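Long-range contacts in phosphatidylinositol-specific phospholipase C1 (Streptomyces antibioticus, PDB 3H4X), which belongs to the calcium-dependent phosphoinositide phospholipase C family and folds as a parallel beta-alpha barrel: residues R140-F145 with V211-H216; L193-V198 with K206-V211. All blocks are in the same frame, centred on the assembly; numbering follows the deposited sequence.

Contact 1 of 2, residues R140-F145 with V211-H216; sequences RGPAEF and VEYAGH
The pyrrolidine ring of Pro-142 fills the angle between three side chains of helix 209-222, and here the packing is tight. Its CB sits over one face of the His-216 imidazole, 3.7 Å from the ring centroid and 19° off the ring normal, a CH-pi contact. The same CB packs 3.7 Å from Tyr-213 CD1. Glu-212 meets the CG and CD end of the proline ring, away from the CB that lies on the imidazole. Its extended chain crosses the proline at about a right angle, with OE2 3.5 Å from Pro-142 CD. All three residues hold CG anti to the backbone N. For His-216 (chi1 167°) this sends the imidazole out over Pro-142 and Ala-143.

Phe-145 adds to the packing one helical turn on, its CD2 4.2 Å from Tyr-213 CE1. No hydrogen bond joins the two segments directly. Asp-146 bonds Tyr-213 OH through OD1 and His-216 NE2 through OD2, which probably limits the rotation of both rings.

The loose part is the rim at Ala-143. This residue is exposed and comes no closer than 4.0 Å, from its N to His-216 CE1. Glu-212 and His-216 are partly exposed. An acetyl group occupies a pocket lined by Pro-142, Glu-212 and His-216. Another lies against Ala-136 and residues 141-144.

Gly-141 is the N-cap of helix 142-153, so the contact joins the first turn of that helix to residues 211-216 of helix 209-222. It is a helix-to-helix contact on the outer side of the barrel sheet, between helices that follow strands 124-130 and 189-195. Phe-145 and Tyr-213 both touch Leu-193 of strand 189-195.

Contact 2 of 2, residues L193-V198 with K206-V211; sequences LIPGTV and KLWTDV
Trp-208 makes the first contact of 206-211 with the strand end, its CE3 4.3 Å from Pro-195 CB. The indole is exposed, and a bound ethanol lies about 3 Å from its side chain. Trp-208 is also the N-cap residue of helix 209-222.

Thr-209 comes next and is buried against the backbone of the strand. Its CB lies 3.7 Å from Pro-195 CA, and these two residues have the closest CA atoms, 4.8 Å apart. The two branches of Thr-209 do different work. The methyl CG2 is anti to the backbone N and reaches back along the strand, 3.9 Å from Ile-194 O and 4.2 Å from Leu-193 CB. The hydroxyl OG1 is hydrogen-bonded to Glu-199 OE2, which also accepts a bond from the backbone N of Gly-196. Glu-199 therefore ties the helix start to the residue just past the strand.

Asp-210 closes the contact. The side chains of Asp-210 and Pro-195 cross at about a right angle, with Asp-210 CG 3.8 Å from Pro-195 CG. Asp-210 CG lies between the backbone N and the carbonyl carbon (chi1 54°), which turns OD1 back to the next backbone N-H. Val-211 N meets OD1 from above the carboxylate plane in a bent bond (2.8 Å, 140°). OD2 is bonded to Tyr-247 OH.

Strand 189-195, helix 209-222 and strand 232-236 form a beta-alpha-beta unit, and this contact lies at the first strand's C-terminal end. Leu-193 and Ile-194 are hydrogen-bonded into the sheet between strands 124-130 and 232-236. Thr-209 also touches Met-130 of the former, and Pro-195 touches His-236 of the latter.

Contacts 1 and 2 use successive parts of helix 209-222 and share Val-211. Their centres are about 10 Å apart, and both segments of contact 2 fall within the part of the chain that contact 1 spans. Leu-193 bridges them: its CD1 lies 3.5 Å from Tyr-213 CD1, and its CD2 lies 3.9 Å from Phe-145 CZ. The start of the helix thus rests on its own preceding strand, while the next turn receives helix 142-153. Small molecules, probably from the crystallisation liquor, lie at both. An acetyl group is about 3 Å from the side chain of Glu-212, and ethanol is about 3 Å from those of His-216 and Trp-208.

Contact 1 of 2, residues R140-F145 with V211-H216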
ATOM      1  N   ARG A 140       4.364  13.564  14.187  1.00 11.89           N
ATOM      2  CA  ARG A 140       4.304  12.532  13.155  1.00 10.84           C
ATOM      3  C   ARG A 140       2.919  11.901  13.099  1.00 10.22           C
ATOM      4  O   ARG A 140       2.756  10.689  13.245  1.00  9.95           O
ATOM      5  CB  ARG A 140       5.390  11.479  13.371  1.00 10.99           C
ATOM      6  CG  ARG A 140       6.792  12.020  13.139  1.00 11.44           C
ATOM      7  CD  ARG A 140       7.830  10.921  13.110  1.00 11.90           C
ATOM      8  NE  ARG A 140       8.115  10.352  14.429  1.00 11.42           N
ATOM      9  CZ  ARG A 140       8.975  10.871  15.299  1.00 11.54           C
ATOM     10  NH1 ARG A 140       9.192  10.274  16.467  1.00 11.91           N
ATOM     11  NH2 ARG A 140       9.613  11.996  15.004  1.00 12.34           N
ATOM     12  N   GLY A 141       1.921  12.748  12.887  1.00  9.48           N
ATOM     13  CA  GLY A 141       0.553  12.293  12.693  1.00  9.31           C
ATOM     14  C   GLY A 141       0.169  12.324  11.223  1.00  8.72           C
ATOM     15  O   GLY A 141       1.000  12.589  10.357  1.00  8.70           O
ATOM     16  N   PRO A 142      -1.108  12.052  10.930  1.00  8.57           N
ATOM     17  CA  PRO A 142      -1.593  12.030   9.550  1.00  8.57           C
ATOM     18  C   PRO A 142      -1.254  13.295   8.753  1.00  8.57           C
ATOM     19  O   PRO A 142      -0.859  13.199   7.590  1.00  8.54           O
ATOM     20  CB  PRO A 142      -3.105  11.881   9.728  1.00  8.63           C
ATOM     21  CG  PRO A 142      -3.233  11.092  11.001  1.00  8.54           C
ATOM     22  CD  PRO A 142      -2.135  11.608  11.891  1.00  8.70           C
ATOM     23  N   ALA A 143      -1.393  14.467   9.367  1.00  8.85           N
ATOM     24  CA  ALA A 143      -1.141  15.719   8.661  1.00  8.95           C
ATOM     25  C   ALA A 143       0.329  15.867   8.271  1.00  8.64           C
ATOM     26  O   ALA A 143       0.648  16.337   7.178  1.00  8.69           O
ATOM     27  CB  ALA A 143      -1.599  16.907   9.499  1.00  9.57           C
ATOM     28  N   GLU A 144       1.228  15.481   9.171  1.00  8.51           N
ATOM     29  CA  GLU A 144       2.654  15.580   8.889  1.00  8.81           C
ATOM     30  C   GLU A 144       3.096  14.529   7.868  1.00  8.20           C
ATOM     31  O   GLU A 144       3.978  14.778   7.052  1.00  8.05           O
ATOM     32  CB  GLU A 144       3.468  15.480  10.183  1.00  9.31           C
ATOM     33  CG  GLU A 144       3.271  16.661  11.139  1.00 11.16           C
ATOM     34  CD  GLU A 144       2.065  16.509  12.053  1.00 13.41           C
ATOM     35  OE1 GLU A 144       1.463  15.419  12.098  1.00 13.39           O
ATOM     36  OE2 GLU A 144       1.720  17.492  12.744  1.00 16.68           O
ATOM     37  N   PHE A 145       2.464  13.363   7.921  1.00  7.96           N
ATOM     38  CA  PHE A 145       2.671  12.308   6.940  1.00  7.77           C
ATOM     39  C   PHE A 145       2.313  12.823   5.540  1.00  7.37           C
ATOM     40  O   PHE A 145       3.118  12.733   4.611  1.00  7.64           O
ATOM     41  CB  PHE A 145       1.805  11.115   7.349  1.00  8.01           C
ATOM     42  CG  PHE A 145       1.862   9.944   6.416  1.00  8.63           C
ATOM     43  CD1 PHE A 145       2.850   8.976   6.542  1.00  9.67           C
ATOM     44  CD2 PHE A 145       0.895   9.783   5.441  1.00  9.79           C
ATOM     45  CE1 PHE A 145       2.878   7.882   5.697  1.00 10.40           C
ATOM     46  CE2 PHE A 145       0.918   8.691   4.596  1.00 10.70           C
ATOM     47  CZ  PHE A 145       1.911   7.745   4.720  1.00 10.39           C
ATOM     48  N   VAL A 211      -8.492   4.050  12.027  1.00  8.71           N
ATOM     49  CA  VAL A 211      -9.446   5.031  12.515  1.00  9.57           C
ATOM     50  C   VAL A 211      -8.845   6.434  12.512  1.00  9.14           C
ATOM     51  O   VAL A 211      -9.518   7.402  12.179  1.00  9.31           O
ATOM     52  CB  VAL A 211      -9.947   4.663  13.932  1.00 10.27           C
ATOM     53  CG1 VAL A 211     -10.682   5.834  14.584  1.00 11.56           C
ATOM     54  CG2 VAL A 211     -10.823   3.420  13.874  1.00 11.52           C
ATOM     55  N   GLU A 212      -7.573   6.544  12.875  1.00  8.74           N
ATOM     56  CA  GLU A 212      -6.936   7.848  12.932  1.00  8.72           C
ATOM     57  C   GLU A 212      -6.845   8.480  11.545  1.00  8.18           C
ATOM     58  O   GLU A 212      -7.179   9.651  11.366  1.00  8.32           O
ATOM     59  CB  GLU A 212      -5.554   7.758  13.574  1.00  9.24           C
ATOM     60  CG  GLU A 212      -4.934   9.110  13.827  1.00 10.93           C
ATOM     61  CD  GLU A 212      -3.713   9.052  14.723  1.00 12.98           C
ATOM     62  OE1 GLU A 212      -3.394   7.961  15.238  1.00 14.59           O
ATOM     63  OE2 GLU A 212      -3.078  10.108  14.914  1.00 14.30           O
ATOM     64  N   TYR A 213      -6.387   7.717  10.558  1.00  7.69           N
ATOM     65  CA  TYR A 213      -6.238   8.301   9.232  1.00  7.43           C
ATOM     66  C   TYR A 213      -7.579   8.507   8.517  1.00  7.35           C
ATOM     67  O   TYR A 213      -7.791   9.525   7.863  1.00  7.70           O
ATOM     68  CB  TYR A 213      -5.242   7.522   8.365  1.00  7.42           C
ATOM     69  CG  TYR A 213      -4.776   8.336   7.179  1.00  6.57           C
ATOM     70  CD1 TYR A 213      -3.677   9.186   7.275  1.00  7.12           C
ATOM     71  CD2 TYR A 213      -5.459   8.290   5.974  1.00  6.92           C
ATOM     72  CE1 TYR A 213      -3.262   9.951   6.192  1.00  7.32           C
ATOM     73  CE2 TYR A 213      -5.055   9.043   4.892  1.00  6.91           C
ATOM     74  CZ  TYR A 213      -3.962   9.871   5.003  1.00  6.77           C
ATOM     75  OH  TYR A 213      -3.584  10.615   3.910  1.00  7.54           O
ATOM     76  N   ALA A 214      -8.498   7.559   8.666  1.00  7.54           N
ATOM     77  CA  ALA A 214      -9.828   7.733   8.096  1.00  7.82           C
ATOM     78  C   ALA A 214     -10.524   8.952   8.702  1.00  8.10           C
ATOM     79  O   ALA A 214     -11.195   9.705   7.998  1.00  8.40           O
ATOM     80  CB  ALA A 214     -10.672   6.486   8.286  1.00  8.28           C
ATOM     81  N   GLY A 215     -10.357   9.145  10.005  1.00  8.47           N
ATOM     82  CA  GLY A 215     -10.917  10.321  10.668  1.00  8.78           C
ATOM     83  C   GLY A 215     -10.324  11.609  10.124  1.00  8.65           C
ATOM     84  O   GLY A 215     -11.013  12.619   9.969  1.00  8.79           O
ATOM     85  N   HIS A 216      -9.033  11.560   9.822  1.00  8.62           N
ATOM     86  CA  HIS A 216      -8.323  12.660   9.192  1.00  8.55           C
ATOM     87  C   HIS A 216      -8.925  13.000   7.822  1.00  8.26           C
ATOM     88  O   HIS A 216      -9.156  14.171   7.518  1.00  8.52           O
ATOM     89  CB  HIS A 216      -6.844  12.274   9.116  1.00  8.77           C
ATOM     90  CG  HIS A 216      -6.010  13.142   8.232  1.00  9.47           C
ATOM     91  ND1 HIS A 216      -5.713  14.455   8.525  1.00 10.92           N
ATOM     92  CD2 HIS A 216      -5.343  12.850   7.090  1.00 10.35           C
ATOM     93  CE1 HIS A 216      -4.926  14.945   7.584  1.00 11.05           C
ATOM     94  NE2 HIS A 216      -4.686  13.990   6.703  1.00 11.43           N
TER

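Contact 2 of 2, residues L193-V198 with K206-V211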
ATOM      1  N   LEU A 193      -2.391   2.576   3.731  1.00  6.54           N
ATOM      2  CA  LEU A 193      -1.978   2.482   5.129  1.00  6.91           C
ATOM      3  C   LEU A 193      -2.694   1.337   5.833  1.00  6.89           C
ATOM      4  O   LEU A 193      -3.915   1.208   5.719  1.00  7.10           O
ATOM      5  CB  LEU A 193      -2.327   3.776   5.867  1.00  7.41           C
ATOM      6  CG  LEU A 193      -1.413   4.976   5.632  1.00  8.23           C
ATOM      7  CD1 LEU A 193      -2.100   6.278   6.015  1.00  9.50           C
ATOM      8  CD2 LEU A 193      -0.116   4.812   6.415  1.00  9.55           C
ATOM      9  N   ILE A 194      -1.947   0.513   6.567  1.00  6.99           N
ATOM     10  CA  ILE A 194      -2.555  -0.430   7.506  1.00  7.47           C
ATOM     11  C   ILE A 194      -1.967  -0.247   8.896  1.00  7.28           C
ATOM     12  O   ILE A 194      -0.838   0.235   9.045  1.00  7.38           O
ATOM     13  CB  ILE A 194      -2.401  -1.918   7.086  1.00  7.60           C
ATOM     14  CG1 ILE A 194      -0.927  -2.329   6.994  1.00  8.29           C
ATOM     15  CG2 ILE A 194      -3.150  -2.200   5.794  1.00  8.56           C
ATOM     16  CD1 ILE A 194      -0.721  -3.837   7.048  1.00  8.96           C
ATOM     17  N   PRO A 195      -2.739  -0.623   9.928  1.00  7.42           N
ATOM     18  CA  PRO A 195      -2.216  -0.611  11.286  1.00  7.87           C
ATOM     19  C   PRO A 195      -1.120  -1.657  11.439  1.00  8.05           C
ATOM     20  O   PRO A 195      -1.067  -2.630  10.677  1.00  8.35           O
ATOM     21  CB  PRO A 195      -3.432  -0.988  12.146  1.00  8.24           C
ATOM     22  CG  PRO A 195      -4.619  -0.776  11.282  1.00  8.41           C
ATOM     23  CD  PRO A 195      -4.145  -1.057   9.884  1.00  7.89           C
ATOM     24  N   GLY A 196      -0.262  -1.465  12.432  1.00  8.38           N
ATOM     25  CA  GLY A 196       0.917  -2.302  12.590  1.00  9.36           C
ATOM     26  C   GLY A 196       0.823  -3.324  13.702  1.00 10.24           C
ATOM     27  O   GLY A 196      -0.057  -3.255  14.564  1.00 10.45           O
ATOM     28  N   THR A 197       1.751  -4.271  13.688  1.00 11.29           N
ATOM     29  CA  THR A 197       1.760  -5.345  14.673  1.00 12.70           C
ATOM     30  C   THR A 197       1.986  -4.848  16.100  1.00 13.30           C
ATOM     31  O   THR A 197       1.481  -5.439  17.053  1.00 13.68           O
ATOM     32  CB  THR A 197       2.819  -6.409  14.336  1.00 13.00           C
ATOM     33  OG1 THR A 197       4.106  -5.788  14.232  1.00 13.71           O
ATOM     34  CG2 THR A 197       2.483  -7.087  13.019  1.00 13.93           C
ATOM     35  N   VAL A 198       2.742  -3.767  16.251  1.00 14.15           N
ATOM     36  CA  VAL A 198       3.032  -3.242  17.584  1.00 15.60           C
ATOM     37  C   VAL A 198       1.827  -2.541  18.205  1.00 16.49           C
ATOM     38  O   VAL A 198       1.564  -2.691  19.402  1.00 16.75           O
ATOM     39  CB  VAL A 198       4.243  -2.297  17.579  1.00 15.59           C
ATOM     40  CG1 VAL A 198       4.534  -1.802  18.988  1.00 16.06           C
ATOM     41  CG2 VAL A 198       5.452  -3.007  17.002  1.00 15.78           C
ATOM     42  N   LYS A 206      -5.184   3.660  22.616  1.00 23.85           N
ATOM     43  CA  LYS A 206      -4.765   4.635  21.615  1.00 22.04           C
ATOM     44  C   LYS A 206      -5.394   4.277  20.273  1.00 20.46           C
ATOM     45  O   LYS A 206      -5.406   3.111  19.881  1.00 20.16           O
ATOM     46  CB  LYS A 206      -3.238   4.655  21.503  1.00 22.31           C
ATOM     47  CG  LYS A 206      -2.687   5.502  20.363  1.00 22.88           C
ATOM     48  CD  LYS A 206      -1.163   5.450  20.333  1.00 24.06           C
ATOM     49  CE  LYS A 206      -0.599   5.942  19.004  1.00 24.83           C
ATOM     50  NZ  LYS A 206      -0.891   7.379  18.739  1.00 25.35           N
ATOM     51  N   LEU A 207      -5.930   5.275  19.575  1.00 18.67           N
ATOM     52  CA  LEU A 207      -6.546   5.037  18.272  1.00 16.85           C
ATOM     53  C   LEU A 207      -5.558   4.362  17.335  1.00 14.95           C
ATOM     54  O   LEU A 207      -4.383   4.719  17.300  1.00 14.69           O
ATOM     55  CB  LEU A 207      -7.029   6.346  17.646  1.00 17.53           C
ATOM     56  CG  LEU A 207      -8.188   7.058  18.341  1.00 18.56           C
ATOM     57  CD1 LEU A 207      -8.661   8.231  17.500  1.00 19.96           C
ATOM     58  CD2 LEU A 207      -9.326   6.087  18.590  1.00 19.46           C
ATOM     59  N   TRP A 208      -6.037   3.383  16.575  1.00 12.75           N
ATOM     60  CA  TRP A 208      -5.196   2.720  15.591  1.00 10.97           C
ATOM     61  C   TRP A 208      -5.093   3.545  14.314  1.00  9.66           C
ATOM     62  O   TRP A 208      -5.919   4.426  14.047  1.00  9.41           O
ATOM     63  CB  TRP A 208      -5.740   1.335  15.258  1.00 10.92           C
ATOM     64  CG  TRP A 208      -5.525   0.304  16.325  1.00 11.69           C
ATOM     65  CD1 TRP A 208      -5.058   0.504  17.598  1.00 12.19           C
ATOM     66  CD2 TRP A 208      -5.799  -1.094  16.214  1.00 12.27           C
ATOM     67  NE1 TRP A 208      -5.013  -0.694  18.275  1.00 12.43           N
ATOM     68  CE2 TRP A 208      -5.465  -1.688  17.447  1.00 12.79           C
ATOM     69  CE3 TRP A 208      -6.296  -1.902  15.187  1.00 13.48           C
ATOM     70  CZ2 TRP A 208      -5.612  -3.056  17.681  1.00 13.56           C
ATOM     71  CZ3 TRP A 208      -6.439  -3.257  15.421  1.00 14.30           C
ATOM     72  CH2 TRP A 208      -6.098  -3.820  16.657  1.00 14.15           C
ATOM     73  N   THR A 209      -4.072   3.221  13.529  1.00  8.92           N
ATOM     74  CA  THR A 209      -3.785   3.866  12.260  1.00  8.35           C
ATOM     75  C   THR A 209      -5.012   4.043  11.380  1.00  7.84           C
ATOM     76  O   THR A 209      -5.186   5.089  10.753  1.00  7.57           O
ATOM     77  CB  THR A 209      -2.751   3.028  11.495  1.00  8.30           C
ATOM     78  OG1 THR A 209      -1.536   2.988  12.251  1.00  8.87           O
ATOM     79  CG2 THR A 209      -2.481   3.604  10.110  1.00  9.12           C
ATOM     80  N   ASP A 210      -5.853   3.014  11.317  1.00  7.45           N
ATOM     81  CA  ASP A 210      -6.994   3.037  10.408  1.00  7.72           C
ATOM     82  C   ASP A 210      -8.031   4.091  10.784  1.00  8.12           C
ATOM     83  O   ASP A 210      -8.386   4.940   9.967  1.00  8.18           O
ATOM     84  CB  ASP A 210      -7.604   1.637  10.194  1.00  7.80           C
ATOM     85  CG  ASP A 210      -7.993   0.918  11.488  1.00  7.81           C
ATOM     86  OD1 ASP A 210      -7.747   1.410  12.615  1.00  8.54           O
ATOM     87  OD2 ASP A 210      -8.556  -0.187  11.349  1.00  7.85           O
ATOM     88  N   VAL A 211      -8.492   4.050  12.027  1.00  8.71           N
ATOM     89  CA  VAL A 211      -9.446   5.031  12.515  1.00  9.57           C
ATOM     90  C   VAL A 211      -8.845   6.434  12.512  1.00  9.14           C
ATOM     91  O   VAL A 211      -9.518   7.402  12.179  1.00  9.31           O
ATOM     92  CB  VAL A 211      -9.947   4.663  13.932  1.00 10.27           C
ATOM     93  CG1 VAL A 211     -10.682   5.834  14.584  1.00 11.56           C
ATOM     94  CG2 VAL A 211     -10.823   3.420  13.874  1.00 11.52           C
TER